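Local coordinates for uncharacterized protein MTH_862 (Methanothermobacter thermautotrophicus, PDB 2R47) that is of unknown function, a dimeric alpha/beta protein of an archaeal family, at residues R10-K13 and E14-V18; L68-E72 and Y73-L77; L88-L91 and G92-M96; K107-V110 and E111-E115. All coordinates share one frame; numbering follows the deposited sequence.

Interaction 1: residues R10-K13 and E14-V18. With SO4 (sulfate ion), chain F.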
loop_
_atom_site.group_PDB
_atom_site.type_symbol
_atom_site.label_atom_id
_atom_site.label_comp_id
_atom_site.label_asym_id
_atom_site.label_seq_id
_atom_site.Cartn_x
_atom_site.Cartn_y
_atom_site.Cartn_z
ATOM N N ARG A 10 -8.705 8.629 11.413
ATOM C CA ARG A 10 -8.918 7.205 11.626
ATOM C C ARG A 10 -9.450 6.588 10.341
ATOM O O ARG A 10 -10.333 7.144 9.675
ATOM C CB ARG A 10 -9.899 7.018 12.791
ATOM C CG ARG A 10 -10.190 5.572 13.098
ATOM C CD ARG A 10 -10.768 5.418 14.501
ATOM N NE ARG A 10 -11.204 4.051 14.775
ATOM C CZ ARG A 10 -10.421 2.964 14.839
ATOM N NH1 ARG A 10 -9.098 3.009 14.576
ATOM N NH2 ARG A 10 -10.983 1.795 15.125
ATOM N N GLY A 11 -8.894 5.438 9.992
ATOM C CA GLY A 11 -9.291 4.707 8.802
ATOM C C GLY A 11 -8.570 5.153 7.549
ATOM O O GLY A 11 -8.038 6.272 7.505
ATOM N N ILE A 12 -8.613 4.300 6.515
ATOM C CA ILE A 12 -7.995 4.576 5.199
ATOM C C ILE A 12 -8.628 5.763 4.493
ATOM O O ILE A 12 -7.939 6.601 3.946
ATOM C CB ILE A 12 -8.100 3.348 4.236
ATOM C CG1 ILE A 12 -7.448 2.099 4.859
ATOM C CG2 ILE A 12 -7.367 3.647 2.901
ATOM C CD1 ILE A 12 -5.949 2.186 4.966
ATOM N N LYS A 13 -9.953 5.860 4.518
ATOM C CA LYS A 13 -10.571 7.039 3.849
ATOM C C LYS A 13 -10.039 8.378 4.372
ATOM O O LYS A 13 -9.696 9.259 3.576
ATOM C CB LYS A 13 -12.109 6.975 3.907
ATOM C CG LYS A 13 -12.711 6.076 2.824
ATOM C CD LYS A 13 -14.250 6.143 2.850
ATOM C CE LYS A 13 -14.825 4.763 2.896
ATOM N NZ LYS A 13 -14.618 4.144 4.261
ATOM N N GLU A 14 -9.930 8.529 5.691
ATOM C CA GLU A 14 -9.427 9.782 6.275
ATOM C C GLU A 14 -7.937 9.950 6.072
ATOM O O GLU A 14 -7.459 11.051 5.979
ATOM C CB GLU A 14 -9.756 9.859 7.764
ATOM C CG GLU A 14 -11.298 9.903 8.032
ATOM C CD GLU A 14 -11.658 9.940 9.496
ATOM O OE1 GLU A 14 -10.846 10.463 10.287
ATOM O OE2 GLU A 14 -12.761 9.439 9.863
ATOM N N HIS A 15 -7.196 8.843 6.066
ATOM C CA HIS A 15 -5.756 8.886 5.785
ATOM C C HIS A 15 -5.497 9.486 4.392
ATOM O O HIS A 15 -4.695 10.445 4.240
ATOM C CB HIS A 15 -5.193 7.462 5.855
ATOM C CG HIS A 15 -3.699 7.406 5.977
ATOM N ND1 HIS A 15 -3.009 6.220 5.976
ATOM C CD2 HIS A 15 -2.772 8.389 6.157
ATOM C CE1 HIS A 15 -1.714 6.462 6.130
ATOM N NE2 HIS A 15 -1.546 7.776 6.227
ATOM N N LEU A 16 -6.202 8.971 3.382
ATOM C CA LEU A 16 -6.112 9.571 2.051
ATOM C C LEU A 16 -6.599 11.030 2.040
ATOM O O LEU A 16 -5.997 11.910 1.390
ATOM C CB LEU A 16 -6.922 8.737 1.025
ATOM C CG LEU A 16 -6.540 7.241 0.885
ATOM C CD1 LEU A 16 -7.481 6.574 -0.145
ATOM C CD2 LEU A 16 -5.077 7.114 0.501
ATOM N N GLY A 17 -7.701 11.286 2.747
ATOM C CA GLY A 17 -8.267 12.647 2.799
ATOM C C GLY A 17 -7.363 13.729 3.360
ATOM O O GLY A 17 -7.270 14.838 2.786
ATOM N N VAL A 18 -6.680 13.437 4.467
ATOM C CA VAL A 18 -5.745 14.443 5.030
ATOM C C VAL A 18 -4.566 14.677 4.088
ATOM O O VAL A 18 -4.011 15.769 4.045
ATOM C CB VAL A 18 -5.267 14.123 6.461
ATOM C CG1 VAL A 18 -6.472 14.026 7.410
ATOM C CG2 VAL A 18 -4.414 12.830 6.502
HETATM S S SO4 F . -12.068 3.332 6.396
HETATM O O1 SO4 F . -13.229 2.516 6.020
HETATM O O2 SO4 F . -10.916 2.406 6.222
HETATM O O3 SO4 F . -12.244 3.858 7.739
HETATM O O4 SO4 F . -11.928 4.450 5.532
HETATM O O HOH W 1 -11.678 6.762 7.407
#

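Interaction 2: residues L68-E72 and Y73-L77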
loop_
_atom_site.group_PDB
_atom_site.type_symbol
_atom_site.label_atom_id
_atom_site.label_comp_id
_atom_site.label_asym_id
_atom_site.label_seq_id
_atom_site.Cartn_x
_atom_site.Cartn_y
_atom_site.Cartn_z
ATOM N N LEU A 68 4.021 7.940 -12.156
ATOM C CA LEU A 68 2.981 7.138 -11.531
ATOM C C LEU A 68 1.725 7.403 -12.326
ATOM O O LEU A 68 1.131 8.486 -12.225
ATOM C CB LEU A 68 2.829 7.552 -10.059
ATOM C CG LEU A 68 3.923 7.054 -9.102
ATOM C CD1 LEU A 68 3.806 7.811 -7.759
ATOM C CD2 LEU A 68 3.854 5.571 -8.872
ATOM N N GLU A 69 1.362 6.436 -13.158
ATOM C CA GLU A 69 0.278 6.598 -14.136
ATOM C C GLU A 69 -0.937 5.713 -13.847
ATOM O O GLU A 69 -0.777 4.544 -13.495
ATOM C CB GLU A 69 0.820 6.314 -15.543
ATOM C CG GLU A 69 1.750 7.442 -16.026
ATOM C CD GLU A 69 2.201 7.311 -17.473
ATOM O OE1 GLU A 69 2.086 6.219 -18.080
ATOM O OE2 GLU A 69 2.702 8.315 -18.003
ATOM N N VAL A 70 -2.140 6.257 -14.032
ATOM C CA VAL A 70 -3.354 5.461 -13.796
ATOM C C VAL A 70 -3.675 4.554 -15.001
ATOM O O VAL A 70 -3.777 5.006 -16.131
ATOM C CB VAL A 70 -4.581 6.332 -13.405
ATOM C CG1 VAL A 70 -5.808 5.428 -13.185
ATOM C CG2 VAL A 70 -4.308 7.086 -12.121
ATOM N N THR A 71 -3.831 3.265 -14.755
ATOM C CA THR A 71 -4.235 2.329 -15.802
ATOM C C THR A 71 -5.530 1.631 -15.365
ATOM O O THR A 71 -6.022 1.895 -14.278
ATOM C CB THR A 71 -3.122 1.272 -16.059
ATOM O OG1 THR A 71 -3.096 0.319 -14.979
ATOM C CG2 THR A 71 -1.734 1.928 -16.140
ATOM N N GLU A 72 -6.056 0.685 -16.156
ATOM C CA GLU A 72 -7.185 -0.117 -15.637
ATOM C C GLU A 72 -6.864 -0.998 -14.421
ATOM O O GLU A 72 -7.792 -1.565 -13.773
ATOM C CB GLU A 72 -7.822 -0.970 -16.720
ATOM C CG GLU A 72 -7.141 -2.274 -16.944
ATOM C CD GLU A 72 -7.837 -3.142 -17.992
ATOM O OE1 GLU A 72 -8.874 -3.807 -17.689
ATOM O OE2 GLU A 72 -7.310 -3.167 -19.119
ATOM N N TYR A 73 -5.574 -1.111 -14.099
ATOM C CA TYR A 73 -5.155 -1.886 -12.931
ATOM C C TYR A 73 -4.858 -1.054 -11.670
ATOM O O TYR A 73 -4.633 -1.625 -10.565
ATOM C CB TYR A 73 -3.939 -2.748 -13.293
ATOM C CG TYR A 73 -4.283 -3.944 -14.209
ATOM C CD1 TYR A 73 -4.598 -5.198 -13.679
ATOM C CD2 TYR A 73 -4.287 -3.806 -15.595
ATOM C CE1 TYR A 73 -4.912 -6.308 -14.527
ATOM C CE2 TYR A 73 -4.625 -4.867 -16.428
ATOM C CZ TYR A 73 -4.934 -6.117 -15.896
ATOM O OH TYR A 73 -5.239 -7.148 -16.763
ATOM N N GLY A 74 -4.899 0.269 -11.799
ATOM C CA GLY A 74 -4.563 1.149 -10.700
ATOM C C GLY A 74 -3.407 2.003 -11.177
ATOM O O GLY A 74 -3.304 2.311 -12.371
ATOM N N VAL A 75 -2.549 2.396 -10.252
ATOM C CA VAL A 75 -1.387 3.200 -10.563
ATOM C C VAL A 75 -0.221 2.287 -10.853
ATOM O O VAL A 75 0.075 1.390 -10.039
ATOM C CB VAL A 75 -1.044 4.128 -9.372
ATOM C CG1 VAL A 75 0.215 4.936 -9.660
ATOM C CG2 VAL A 75 -2.222 5.054 -9.118
ATOM N N GLU A 76 0.400 2.477 -12.015
ATOM C CA GLU A 76 1.566 1.717 -12.393
ATOM C C GLU A 76 2.699 2.679 -12.731
ATOM O O GLU A 76 2.464 3.843 -13.040
ATOM C CB GLU A 76 1.281 0.804 -13.606
ATOM C CG GLU A 76 0.104 -0.186 -13.369
ATOM C CD GLU A 76 -0.057 -1.165 -14.509
ATOM O OE1 GLU A 76 0.914 -1.896 -14.801
ATOM O OE2 GLU A 76 -1.159 -1.247 -15.090
ATOM N N LEU A 77 3.922 2.159 -12.712
ATOM C CA LEU A 77 5.097 2.945 -13.067
ATOM C C LEU A 77 5.219 3.086 -14.571
ATOM O O LEU A 77 5.019 2.125 -15.304
ATOM C CB LEU A 77 6.341 2.335 -12.437
ATOM C CG LEU A 77 6.428 2.393 -10.911
ATOM C CD1 LEU A 77 7.562 1.500 -10.426
ATOM C CD2 LEU A 77 6.682 3.817 -10.462
#

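Interaction 3: residues L88-L91 and G92-M96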
loop_
_atom_site.group_PDB
_atom_site.type_symbol
_atom_site.label_atom_id
_atom_site.label_comp_id
_atom_site.label_asym_id
_atom_site.label_seq_id
_atom_site.Cartn_x
_atom_site.Cartn_y
_atom_site.Cartn_z
ATOM N N LEU A 88 7.470 17.366 -2.322
ATOM C CA LEU A 88 8.262 16.164 -2.277
ATOM C C LEU A 88 7.856 15.414 -1.020
ATOM O O LEU A 88 7.979 15.940 0.069
ATOM C CB LEU A 88 9.757 16.483 -2.271
ATOM C CG LEU A 88 10.710 15.276 -2.179
ATOM C CD1 LEU A 88 10.497 14.171 -3.237
ATOM C CD2 LEU A 88 12.180 15.794 -2.170
ATOM N N VAL A 89 7.396 14.166 -1.181
ATOM C CA VAL A 89 6.936 13.372 -0.065
ATOM C C VAL A 89 7.991 12.284 0.197
ATOM O O VAL A 89 8.209 11.363 -0.633
ATOM C CB VAL A 89 5.511 12.722 -0.353
ATOM C CG1 VAL A 89 5.045 11.890 0.888
ATOM C CG2 VAL A 89 4.472 13.807 -0.820
ATOM N N LEU A 90 8.649 12.380 1.342
ATOM C CA LEU A 90 9.588 11.331 1.765
ATOM C C LEU A 90 8.781 10.240 2.474
ATOM O O LEU A 90 7.972 10.540 3.379
ATOM C CB LEU A 90 10.628 11.899 2.744
ATOM C CG LEU A 90 11.418 13.110 2.196
ATOM C CD1 LEU A 90 12.497 13.564 3.309
ATOM C CD2 LEU A 90 12.027 12.798 0.826
ATOM N N LEU A 91 9.040 8.990 2.101
ATOM C CA LEU A 91 8.387 7.831 2.710
ATOM C C LEU A 91 9.235 7.282 3.838
ATOM O O LEU A 91 10.487 7.388 3.810
ATOM C CB LEU A 91 8.046 6.778 1.615
ATOM C CG LEU A 91 7.113 7.412 0.550
ATOM C CD1 LEU A 91 6.908 6.416 -0.619
ATOM C CD2 LEU A 91 5.732 7.798 1.099
ATOM N N GLY A 92 8.568 6.732 4.870
ATOM C CA GLY A 92 9.261 6.340 6.079
ATOM C C GLY A 92 10.456 5.392 5.946
ATOM O O GLY A 92 11.411 5.477 6.738
ATOM N N GLY A 93 10.393 4.482 4.983
ATOM C CA GLY A 93 11.469 3.522 4.733
ATOM C C GLY A 93 12.805 4.196 4.511
ATOM O O GLY A 93 13.850 3.604 4.814
ATOM N N LEU A 94 12.808 5.435 3.996
ATOM C CA LEU A 94 14.101 6.134 3.774
ATOM C C LEU A 94 14.897 6.325 5.064
ATOM O O LEU A 94 16.139 6.500 5.024
ATOM C CB LEU A 94 13.900 7.504 3.159
ATOM C CG LEU A 94 13.356 7.552 1.725
ATOM C CD1 LEU A 94 13.218 9.006 1.235
ATOM C CD2 LEU A 94 14.282 6.782 0.823
ATOM N N SER A 95 14.176 6.349 6.177
ATOM C CA SER A 95 14.815 6.646 7.488
ATOM C C SER A 95 15.312 5.371 8.157
ATOM O O SER A 95 15.904 5.424 9.248
ATOM C CB SER A 95 13.870 7.408 8.437
ATOM O OG SER A 95 12.769 6.631 8.838
ATOM N N MET A 96 15.073 4.226 7.550
ATOM C CA MET A 96 15.436 2.944 8.176
ATOM C C MET A 96 16.939 2.706 8.087
ATOM O O MET A 96 17.536 2.994 7.077
ATOM C CB MET A 96 14.687 1.757 7.541
ATOM C CG MET A 96 15.224 1.338 6.168
ATOM S SD MET A 96 14.648 -0.241 5.521
ATOM C CE MET A 96 13.125 0.257 4.751
#

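Interaction 4: residues K107-V110 and E111-E115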
loop_
_atom_site.group_PDB
_atom_site.type_symbol
_atom_site.label_atom_id
_atom_site.label_comp_id
_atom_site.label_asym_id
_atom_site.label_seq_id
_atom_site.Cartn_x
_atom_site.Cartn_y
_atom_site.Cartn_z
ATOM N N LYS A 107 19.179 15.089 1.823
ATOM C CA LYS A 107 19.186 16.537 1.659
ATOM C C LYS A 107 19.514 16.944 0.232
ATOM O O LYS A 107 19.029 17.978 -0.251
ATOM C CB LYS A 107 20.160 17.197 2.624
ATOM C CG LYS A 107 19.792 17.089 4.068
ATOM C CD LYS A 107 20.993 17.665 4.832
ATOM C CE LYS A 107 20.818 17.633 6.291
ATOM N NZ LYS A 107 22.137 17.978 6.931
ATOM N N LYS A 108 20.357 16.158 -0.437
ATOM C CA LYS A 108 20.680 16.442 -1.842
ATOM C C LYS A 108 19.445 16.198 -2.700
ATOM O O LYS A 108 19.198 16.921 -3.656
ATOM C CB LYS A 108 21.816 15.552 -2.342
ATOM C CG LYS A 108 22.168 15.815 -3.802
ATOM C CD LYS A 108 22.963 17.117 -3.951
ATOM C CE LYS A 108 23.290 17.425 -5.420
ATOM N NZ LYS A 108 23.530 16.177 -6.220
ATOM N N LEU A 109 18.694 15.150 -2.383
ATOM C CA LEU A 109 17.410 14.898 -3.082
ATOM C C LEU A 109 16.475 16.079 -2.941
ATOM O O LEU A 109 15.830 16.484 -3.904
ATOM C CB LEU A 109 16.716 13.651 -2.534
ATOM C CG LEU A 109 15.366 13.377 -3.196
ATOM C CD1 LEU A 109 15.494 13.064 -4.717
ATOM C CD2 LEU A 109 14.615 12.267 -2.460
ATOM N N VAL A 110 16.387 16.618 -1.723
ATOM C CA VAL A 110 15.477 17.718 -1.472
ATOM C C VAL A 110 15.947 18.908 -2.304
ATOM O O VAL A 110 15.144 19.584 -2.941
ATOM C CB VAL A 110 15.358 18.035 0.027
ATOM C CG1 VAL A 110 14.480 19.296 0.236
ATOM C CG2 VAL A 110 14.744 16.829 0.770
ATOM N N GLU A 111 17.261 19.139 -2.328
ATOM C CA GLU A 111 17.823 20.218 -3.120
ATOM C C GLU A 111 17.533 20.053 -4.593
ATOM O O GLU A 111 17.196 21.039 -5.285
ATOM C CB GLU A 111 19.339 20.277 -2.919
ATOM C CG GLU A 111 19.979 21.484 -3.592
ATOM C CD GLU A 111 19.453 22.812 -3.035
ATOM O OE1 GLU A 111 18.971 22.819 -1.871
ATOM O OE2 GLU A 111 19.535 23.845 -3.753
ATOM N N ASP A 112 17.669 18.827 -5.095
ATOM C CA ASP A 112 17.508 18.574 -6.530
ATOM C C ASP A 112 16.065 18.441 -7.041
ATOM O O ASP A 112 15.736 18.917 -8.140
ATOM C CB ASP A 112 18.264 17.300 -6.938
ATOM C CG ASP A 112 19.793 17.444 -6.852
ATOM O OD1 ASP A 112 20.347 18.570 -6.695
ATOM O OD2 ASP A 112 20.444 16.381 -6.927
ATOM N N ALA A 113 15.238 17.712 -6.313
ATOM C CA ALA A 113 13.930 17.298 -6.796
ATOM C C ALA A 113 12.823 18.239 -6.353
ATOM O O ALA A 113 11.790 18.290 -7.011
ATOM C CB ALA A 113 13.594 15.884 -6.303
ATOM N N LEU A 114 13.022 18.968 -5.254
ATOM C CA LEU A 114 11.955 19.876 -4.806
ATOM C C LEU A 114 12.175 21.248 -5.408
ATOM O O LEU A 114 13.240 21.845 -5.196
ATOM C CB LEU A 114 11.905 19.950 -3.272
ATOM C CG LEU A 114 10.734 20.740 -2.666
ATOM C CD1 LEU A 114 9.336 20.207 -3.102
ATOM C CD2 LEU A 114 10.882 20.772 -1.096
ATOM N N GLU A 115 11.196 21.768 -6.156
ATOM C CA GLU A 115 11.393 23.089 -6.739
ATOM C C GLU A 115 11.550 24.154 -5.615
ATOM O O GLU A 115 11.011 23.989 -4.504
ATOM C CB GLU A 115 10.268 23.422 -7.740
ATOM C CG GLU A 115 9.022 23.871 -7.133
ATOM C CD GLU A 115 7.968 24.253 -8.172
ATOM O OE1 GLU A 115 7.858 23.654 -9.265
ATOM O OE2 GLU A 115 7.260 25.204 -7.884
HETATM O O HOH W 2 14.866 22.375 -2.498
#

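Interaction 1: residues R10-K13 and E14-V18
The carboxylate of Glu14 lies with one face over the backbone of Arg10. On that face Arg10 N donates to Glu14 OE1 at 3.0 Å, approaching from above the group, 64° out of its plane, and Arg10 O sits close to Glu14 CD, 3.1 Å away, as a contact without a bond. An extended chain beyond CG (chi2 178°) carries the carboxylate back along the first turn to reach this peptide. The His15 imidazole points away from this turn, toward the interior, where its ring stacks with Phe9 and meets Phe45 edge-to-face; the second subunit adds Ile148 beside it.

Behind these groups the backbone winds into regular helix. His15 N bonds to Gly11 O, and Leu16 N to Ile12 O at 3.0 Å. Ile12 CG2 also rests on Leu16 CG, 4.2 Å away.

The opening turn grips a sulfate. Ile12 N donates to its O2 (3.0 Å), while O4 receives Lys13 N at 2.6 Å and the ammonium NZ of the same residue, brought round by bends late in the lysine chain. A water that accepts from Glu14 N lies between Arg10 O and sulfate O3. Gly11 CA stands 3.3 Å from that same O3, and a side chain here would run into the ion. Amide groups converging with a lysine on an oxyanion are typical of an anion site at a helix N-terminus, although this sulfate probably came from the crystallisation liquor.

Interaction 2: residues L68-E72 and Y73-L77
Glu76 reaches across the hairpin to Thr71, and its side chain can be followed outward from CB, which touches Thr71 CG2 at 4.1 Å. The next atom, CG, lies 3.6 Å from Thr71 OG1, and CD comes closer to that oxygen. At the tip, OE2 accepts the Thr71 hydroxyl in a very short bond, OG1 to OE2 2.5 Å, with the two side chains crossing at about a right angle.

Thr71 OG1 works in both directions, because it also accepts Tyr73 N at 3.0 Å, closing an ST turn inside the type I beta turn from Thr71 to Gly74. Its placement between the backbone N and carbonyl carbon (chi1 74°) swings the oxygen over the turn. A valine in place of Thr71 would probably leave Tyr73 N and the Glu76 carboxylate without their shared partner, freeing the glutamate to turn.

The strands pair antiparallel. Thr71 and Gly74 exchange two backbone bonds, the one from Thr71 N to Gly74 O being 2.6 Å and nearly straight; Glu69 and Glu76 form the next hydrogen-bonded pair. Over the other face, Val75 CG1 packs against Leu68 CB at 3.7 Å, and Leu68 CD2 lies beside Leu77 CD2 at the same distance.

That apolar face meets helix 40-48, with Leu68 on Ala46 and Val75 on Tyr47, while Leu68 also bonds to Asn54 of strand 53-58. At the turn Tyr73 enters the dimer interface, its OH bonded to Lys64 O of the second subunit. Strand 74-78 is an outermost strand of the sheet within the chain, next to strand 66-71.

Interaction 3: residues L88-L91 and G92-M96
Leu91 O, at the last position of strand 88-91, accepts Leu94 N at 3.0 Å, and the extended chain turns at once into the 3-10 segment 92-95. The strand is parallel to its neighbours 28-33 and 118-125 on both sides, so this is the C-terminal end of a central strand in an alpha/beta fold, where the chain leaves the sheet toward helix 103-113. The bond spans three residues, as in a 3-10 turn. Gly92 and Gly93 take helical backbone angles at the start of it, and Gly93 N makes a weak hydrogen bond to the cysteinesulfonic acid seen at position 38.

One side-chain pair spans the bend. Leu94 has its CB directed back toward the strand, and its CD1 meets Leu90 CD2 at 4.0 Å, the two side chains crossing at about a right angle. CG of Leu94 hangs beside Leu91 O, 3.6 Å away, so the leucine lies against the carbonyl that accepts its own amide. Ala32 of strand 28-33 touches both Leu90 and Leu94, and Phe129 of helix 128-131 packs on Leu90.

The turn is secured further on by Gly92 O, which takes two donors from a single residue. Ser95 N reaches it at 3.0 Å, and Ser95 OG, placed between its backbone N and carbonyl carbon (chi1 67°), donates to it in the carbonyl plane at 2.8 Å.

Interaction 4: residues K107-V110 and E111-E115
Lys108 and Asp112, one turn apart, supply the charged part of this helical contact. Lys108 NZ makes a salt bridge to Asp112 OD2 at 3.2 Å, a weak hydrogen bond. The lysine leaves with CG anti to its backbone N and then bends at chi2 (76°), which folds the chain across the carboxylate: CE stands 3.4 Å from each of OD1 and OD2. With an alanine in place of Asp112, the Lys108 ammonium would probably lose this counter-charge, and its chain would be freer to turn. Lys107 is tied back to Glu104 by a salt bridge of its own.

Backbone bonds make up the second group. Asp112 N donates to Lys108 O and Ala113 N to Leu109 O, both at 2.8 Å, as in a regular alpha-helix. The series closes less tightly: Leu114, the first residue to leave helical backbone angles, sends its N to Val110 O at 3.2 Å. A water bridges the same end, donating to Val110 O at 2.8 Å and to Leu114 O, and so links the last turn to the start of strand 114-115.

The apolar pairs are spaced by the same turn. Leu109 CD1 touches Ala113 CB at 3.8 Å, and Val110 CG1 runs beside Leu114 CD2 at 4.1 Å, these two side chains pointing the same way. Ala113 also touches Phe62.

Helix 103-113 lies against the sheet through this apolar side: Val110 and Leu114 rest on Leu120 of strand 118-125 and, with Leu109, on Leu88 of strand 88-91.

How the interactions relate
Interaction 3 is the most central of the four, a mainly apolar bend where a core strand leaves the sheet; the others lie nearer the surface and carry more polar contacts. The hairpin of 68-77 and strand 88-91 belong to one sheet, the hairpin at its edge and the strand in its middle. Interactions 3 and 4 alone touch, with Leu88 CD2 3.9 Å from Val110 CA, so the helix packs on the strand that precedes it. Interactions 1 and 2 both contact the second subunit, yet their centres stand about 21 Å apart. Their polar chemistry differs: a helix start gathers an external anion in interaction 1, a threonine links a glutamate to a turn in interaction 2, and interaction 4 pairs opposite charges.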